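Local structure of DspB (Aggregatibacter actinomycetemcomitans, 1YHT) at residues 116-121 with 193-198; 183-186 with 190-193. The protein probably releases biofilm as a family 20 glycoside hydrolase, a beta-N-acetylhexosaminidase that removes N-acetylhexosamine units from polysaccharide. All coordinates share one frame; numbering follows the deposited sequence.

Interaction 1. Residues 116-121 with 193-198; sequences DSPNHM and HEFITY
The Tyr198 ring offers its edge to Ser117, whose OG lies in the ring plane beside the hydroxyl. The Phe195 ring meets Pro118 obliquely, with CE1 at 4.2 Å from CD of the proline, and the two side chains cross at about a right angle. Phe185 packs against the Phe195 ring with the two planes inclined at about 30°.

The polar part is a hydrogen bond from Tyr198 OH to Ser117 OG of 2.6 Å. The angle CZ-OH-OG is near 115°, close to what a phenol O-H makes with its ring, and the acceptor's position in plane suits a hydroxyl conjugated with that ring. A tyrosine fits because its long, flat side chain spans from helix to strand; CG stands anti to the backbone N (chi1 175°) and the ring runs out toward Ser117.

In the TIM-barrel fold of this catalytic domain, Ser117 lies toward the C-terminal end of strand 110-117, and the helix 192-208 follows the next strand, 177-181, so the contact ties the end region of one barrel strand to the helix after its neighbour. Phe195 and Tyr198, three residues apart, share one side of that helix. Pro118, entered through a cis peptide bond, follows in the loop and presents a rigid apolar ring to Phe195. Met160 of helix 154-171 touches both Ser117 and Tyr198, so the contact also borders that helix.

Interaction 2. Residues 183-186 with 190-193; sequences DEFG and ESNH
Phe185 and Ser191 meet because each holds its first side-chain atom beyond CB between its own backbone N and carbonyl carbon. The serine torsion (chi1 76°) turns OG toward the loop 183-186, and that of the phenylalanine (chi1 66°) swings the ring round until one edge reaches the serine. OG then lies in the plane of the Phe185 ring, 3.9 Å from CE1 and equally far from CD1, across the middle of that edge. It is a van der Waals approach of an oxygen to aromatic C-H groups.

Gly186, next in the chain after Phe185, meets the same oxygen beside the ring. Its backbone has positive phi, a conformation that glycine adopts readily, and its lack of a side chain lets Ser191 OG come within 3.9 Å of CA. Gly186 N also gives a hydrogen bond to Glu148 OE2.

A water joins the two segments. It lies 2.7 Å from Ser191 OG, receives a weak hydrogen bond of 2.8 Å from Ser191 N, and gives a weak one of 3.4 Å to Gly186 O. Ser191 is the N-cap residue of helix 192-208, yet its side chain makes no capping bond, its hydroxyl being turned to this water instead.

The fold element is the loop from barrel strand 177-181 to helix 192-208. The sequence GGDEF runs from the end of that strand into the loop, and its Asp183 and Glu184 are consistent with the neighbouring Asp-Glu pair of the family 20 active site.

Chemically, the direct contact is loose van der Waals packing of the hydroxyl oxygen against the ring edge and Gly186 CA, perhaps with slight C-H polarity; the polar link passes through water, as suits a partly exposed seam where a small hydroxyl can serve both ring and solvent.

Both contacts use the start of helix 192-208 and share His193, and their centres are about 7 Å apart. Interaction 1 is wholly buried and reaches across to a different barrel strand, relying on a direct hydroxyl bond and apolar packing. Interaction 2 is local in sequence and partly exposed, and its polar connection runs through a water whose bonds to the backbone are weak. The Phe185-Phe195 ring contact joins the two, as does His120 NE2, which lies 2.6 Å from Glu184 OE1 in a probable hydrogen bond. That second link connects the loops following two neighbouring parallel strands.

Interaction 1. Residues 116-121 with 193-198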
loop_
_atom_site.group_PDB
_atom_site.type_symbol
_atom_site.label_atom_id
_atom_site.label_comp_id
_atom_site.label_asym_id
_atom_site.label_seq_id
_atom_site.Cartn_x
_atom_site.Cartn_y
_atom_site.Cartn_z
ATOM N N ASP A 116 -2.387 6.049 -3.156
ATOM C CA ASP A 116 -2.425 6.564 -1.807
ATOM C C ASP A 116 -2.854 8.054 -1.828
ATOM O O ASP A 116 -2.523 8.817 -2.747
ATOM C CB ASP A 116 -1.069 6.368 -1.099
ATOM C CG ASP A 116 -1.170 6.419 0.414
ATOM O OD1 ASP A 116 -2.224 6.873 0.945
ATOM O OD2 ASP A 116 -0.155 6.034 1.069
ATOM N N SER A 117 -3.637 8.394 -0.826
ATOM C CA SER A 117 -4.137 9.747 -0.580
ATOM C C SER A 117 -4.766 9.731 0.805
ATOM O O SER A 117 -5.063 8.653 1.349
ATOM C CB SER A 117 -5.116 10.210 -1.647
ATOM O OG SER A 117 -6.453 9.804 -1.403
ATOM N N PRO A 118 -4.959 10.931 1.408
ATOM C CA PRO A 118 -4.647 12.265 0.907
ATOM C C PRO A 118 -3.198 12.696 0.993
ATOM O O PRO A 118 -2.851 13.718 0.391
ATOM C CB PRO A 118 -5.476 13.191 1.837
ATOM C CG PRO A 118 -5.650 12.465 3.045
ATOM C CD PRO A 118 -5.617 10.980 2.715
ATOM N N ASN A 119 -2.381 11.977 1.762
ATOM C CA ASN A 119 -0.936 12.250 1.848
ATOM C C ASN A 119 -0.202 11.273 0.889
ATOM O O ASN A 119 -0.852 10.645 0.043
ATOM C CB ASN A 119 -0.503 12.181 3.334
ATOM C CG ASN A 119 0.658 13.152 3.692
ATOM O OD1 ASN A 119 0.493 14.140 4.482
ATOM N ND2 ASN A 119 1.837 12.872 3.148
ATOM N N HIS A 120 1.121 11.139 1.018
ATOM C CA HIS A 120 1.881 10.131 0.273
ATOM C C HIS A 120 1.561 10.192 -1.238
ATOM O O HIS A 120 1.395 9.170 -1.921
ATOM C CB HIS A 120 1.636 8.748 0.888
ATOM C CG HIS A 120 2.349 8.534 2.192
ATOM N ND1 HIS A 120 3.718 8.385 2.268
ATOM C CD2 HIS A 120 1.891 8.457 3.470
ATOM C CE1 HIS A 120 4.072 8.235 3.539
ATOM N NE2 HIS A 120 2.980 8.252 4.289
ATOM N N MET A 121 1.499 11.419 -1.773
ATOM C CA MET A 121 1.125 11.603 -3.187
ATOM C C MET A 121 1.860 12.700 -3.893
ATOM O O MET A 121 1.378 13.215 -4.901
ATOM C CB MET A 121 -0.408 11.738 -3.340
ATOM C CG MET A 121 -1.066 12.880 -2.627
ATOM S SD MET A 121 -2.854 13.009 -2.856
ATOM C CE MET A 121 -2.995 12.773 -4.623
ATOM N N HIS A 193 -13.083 14.190 10.521
ATOM C CA HIS A 193 -14.488 14.051 10.130
ATOM C C HIS A 193 -14.627 14.075 8.632
ATOM O O HIS A 193 -15.340 13.281 8.097
ATOM C CB HIS A 193 -15.408 15.089 10.784
ATOM C CG HIS A 193 -15.377 15.021 12.285
ATOM N ND1 HIS A 193 -16.184 14.167 13.012
ATOM C CD2 HIS A 193 -14.572 15.629 13.186
ATOM C CE1 HIS A 193 -15.884 14.269 14.294
ATOM N NE2 HIS A 193 -14.930 15.164 14.426
ATOM N N GLU A 194 -13.950 14.991 7.959
ATOM C CA GLU A 194 -14.043 15.048 6.494
ATOM C C GLU A 194 -13.405 13.834 5.812
ATOM O O GLU A 194 -13.751 13.502 4.683
ATOM C CB GLU A 194 -13.423 16.343 5.961
ATOM C CG GLU A 194 -14.230 17.570 6.295
ATOM C CD GLU A 194 -15.534 17.659 5.501
ATOM O OE1 GLU A 194 -15.655 17.013 4.403
ATOM O OE2 GLU A 194 -16.431 18.395 6.005
ATOM N N PHE A 195 -12.475 13.164 6.499
ATOM C CA PHE A 195 -11.882 11.961 5.965
ATOM C C PHE A 195 -12.922 10.855 5.807
ATOM O O PHE A 195 -12.914 10.142 4.815
ATOM C CB PHE A 195 -10.685 11.501 6.795
ATOM C CG PHE A 195 -10.066 10.242 6.264
ATOM C CD1 PHE A 195 -9.423 10.268 5.022
ATOM C CD2 PHE A 195 -10.221 9.030 6.943
ATOM C CE1 PHE A 195 -8.893 9.114 4.478
ATOM C CE2 PHE A 195 -9.679 7.829 6.415
ATOM C CZ PHE A 195 -9.024 7.862 5.180
ATOM N N ILE A 196 -13.834 10.713 6.775
ATOM C CA ILE A 196 -14.909 9.715 6.694
ATOM C C ILE A 196 -15.686 9.919 5.413
ATOM O O ILE A 196 -15.938 8.966 4.643
ATOM C CB ILE A 196 -15.894 9.841 7.865
ATOM C CG1 ILE A 196 -15.166 9.681 9.208
ATOM C CG2 ILE A 196 -17.075 8.873 7.717
ATOM C CD1 ILE A 196 -14.239 8.575 9.276
ATOM N N THR A 197 -16.056 11.171 5.185
ATOM C CA THR A 197 -16.815 11.542 4.013
ATOM C C THR A 197 -16.054 11.207 2.725
ATOM O O THR A 197 -16.621 10.691 1.760
ATOM C CB THR A 197 -17.155 13.055 4.065
ATOM O OG1 THR A 197 -17.834 13.321 5.299
ATOM C CG2 THR A 197 -17.997 13.469 2.906
ATOM N N TYR A 198 -14.780 11.559 2.708
ATOM C CA TYR A 198 -13.906 11.366 1.551
ATOM C C TYR A 198 -13.742 9.853 1.284
ATOM O O TYR A 198 -13.934 9.386 0.184
ATOM C CB TYR A 198 -12.549 12.032 1.861
ATOM C CG TYR A 198 -11.447 11.853 0.818
ATOM C CD1 TYR A 198 -11.491 12.541 -0.403
ATOM C CD2 TYR A 198 -10.356 11.006 1.061
ATOM C CE1 TYR A 198 -10.487 12.374 -1.368
ATOM C CE2 TYR A 198 -9.352 10.821 0.087
ATOM C CZ TYR A 198 -9.418 11.517 -1.123
ATOM O OH TYR A 198 -8.428 11.368 -2.088
#

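Interaction 2. Residues 183-186 with 190-193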
loop_
_atom_site.group_PDB
_atom_site.type_symbol
_atom_site.label_atom_id
_atom_site.label_comp_id
_atom_site.label_asym_id
_atom_site.label_seq_id
_atom_site.Cartn_x
_atom_site.Cartn_y
_atom_site.Cartn_z
ATOM N N ASP A 183 -3.033 6.483 4.939
ATOM C CA ASP A 183 -2.026 6.494 5.994
ATOM C C ASP A 183 -1.363 7.835 6.184
ATOM O O ASP A 183 -1.149 8.591 5.224
ATOM C CB ASP A 183 -0.944 5.433 5.763
ATOM C CG ASP A 183 -0.168 5.656 4.449
ATOM O OD1 ASP A 183 -0.789 6.090 3.457
ATOM O OD2 ASP A 183 1.062 5.394 4.414
ATOM N N GLU A 184 -1.072 8.108 7.462
ATOM C CA GLU A 184 -0.235 9.209 7.911
ATOM C C GLU A 184 -0.654 10.546 7.348
ATOM O O GLU A 184 0.180 11.278 6.859
ATOM C CB GLU A 184 1.254 8.940 7.566
ATOM C CG GLU A 184 1.816 7.640 8.097
ATOM C CD GLU A 184 3.313 7.477 7.840
ATOM O OE1 GLU A 184 3.748 7.735 6.690
ATOM O OE2 GLU A 184 4.048 7.098 8.805
ATOM N N PHE A 185 -1.927 10.890 7.459
ATOM C CA PHE A 185 -2.449 12.122 6.902
ATOM C C PHE A 185 -2.922 12.988 8.076
ATOM O O PHE A 185 -3.217 12.466 9.181
ATOM C CB PHE A 185 -3.607 11.849 5.922
ATOM C CG PHE A 185 -4.833 11.275 6.592
ATOM C CD1 PHE A 185 -5.798 12.112 7.111
ATOM C CD2 PHE A 185 -4.978 9.911 6.786
ATOM C CE1 PHE A 185 -6.870 11.617 7.772
ATOM C CE2 PHE A 185 -6.055 9.420 7.484
ATOM C CZ PHE A 185 -7.010 10.277 7.949
ATOM N N GLY A 186 -2.960 14.295 7.860
ATOM C CA GLY A 186 -3.500 15.225 8.869
ATOM C C GLY A 186 -2.745 15.335 10.185
ATOM O O GLY A 186 -3.325 15.673 11.229
ATOM N N GLU A 190 -6.619 19.041 12.273
ATOM C CA GLU A 190 -7.855 18.341 12.601
ATOM C C GLU A 190 -8.555 18.163 11.263
ATOM O O GLU A 190 -8.998 19.149 10.650
ATOM C CB GLU A 190 -8.733 19.190 13.558
ATOM C CG GLU A 190 -8.214 19.325 15.014
ATOM C CD GLU A 190 -7.052 20.316 15.198
ATOM O OE1 GLU A 190 -7.220 21.509 14.873
ATOM O OE2 GLU A 190 -5.974 19.922 15.714
ATOM N N SER A 191 -8.612 16.928 10.775
ATOM C CA SER A 191 -9.231 16.665 9.465
ATOM C C SER A 191 -10.106 15.411 9.437
ATOM O O SER A 191 -10.625 15.069 8.387
ATOM C CB SER A 191 -8.152 16.603 8.349
ATOM O OG SER A 191 -7.412 15.391 8.367
ATOM N N ASN A 192 -10.270 14.751 10.587
ATOM C CA ASN A 192 -10.783 13.389 10.608
ATOM C C ASN A 192 -12.198 13.275 10.120
ATOM O O ASN A 192 -12.495 12.328 9.389
ATOM C CB ASN A 192 -10.674 12.704 11.968
ATOM C CG ASN A 192 -11.094 11.230 11.896
ATOM O OD1 ASN A 192 -10.305 10.334 11.443
ATOM N ND2 ASN A 192 -12.346 10.964 12.245
ATOM N N HIS A 193 -13.083 14.190 10.521
ATOM C CA HIS A 193 -14.488 14.051 10.130
ATOM C C HIS A 193 -14.627 14.075 8.632
ATOM O O HIS A 193 -15.340 13.281 8.097
ATOM C CB HIS A 193 -15.408 15.089 10.784
ATOM C CG HIS A 193 -15.377 15.021 12.285
ATOM N ND1 HIS A 193 -16.184 14.167 13.012
ATOM C CD2 HIS A 193 -14.572 15.629 13.186
ATOM C CE1 HIS A 193 -15.884 14.269 14.294
ATOM N NE2 HIS A 193 -14.930 15.164 14.426
HETATM O O HOH W 1 -6.676 14.966 10.903
#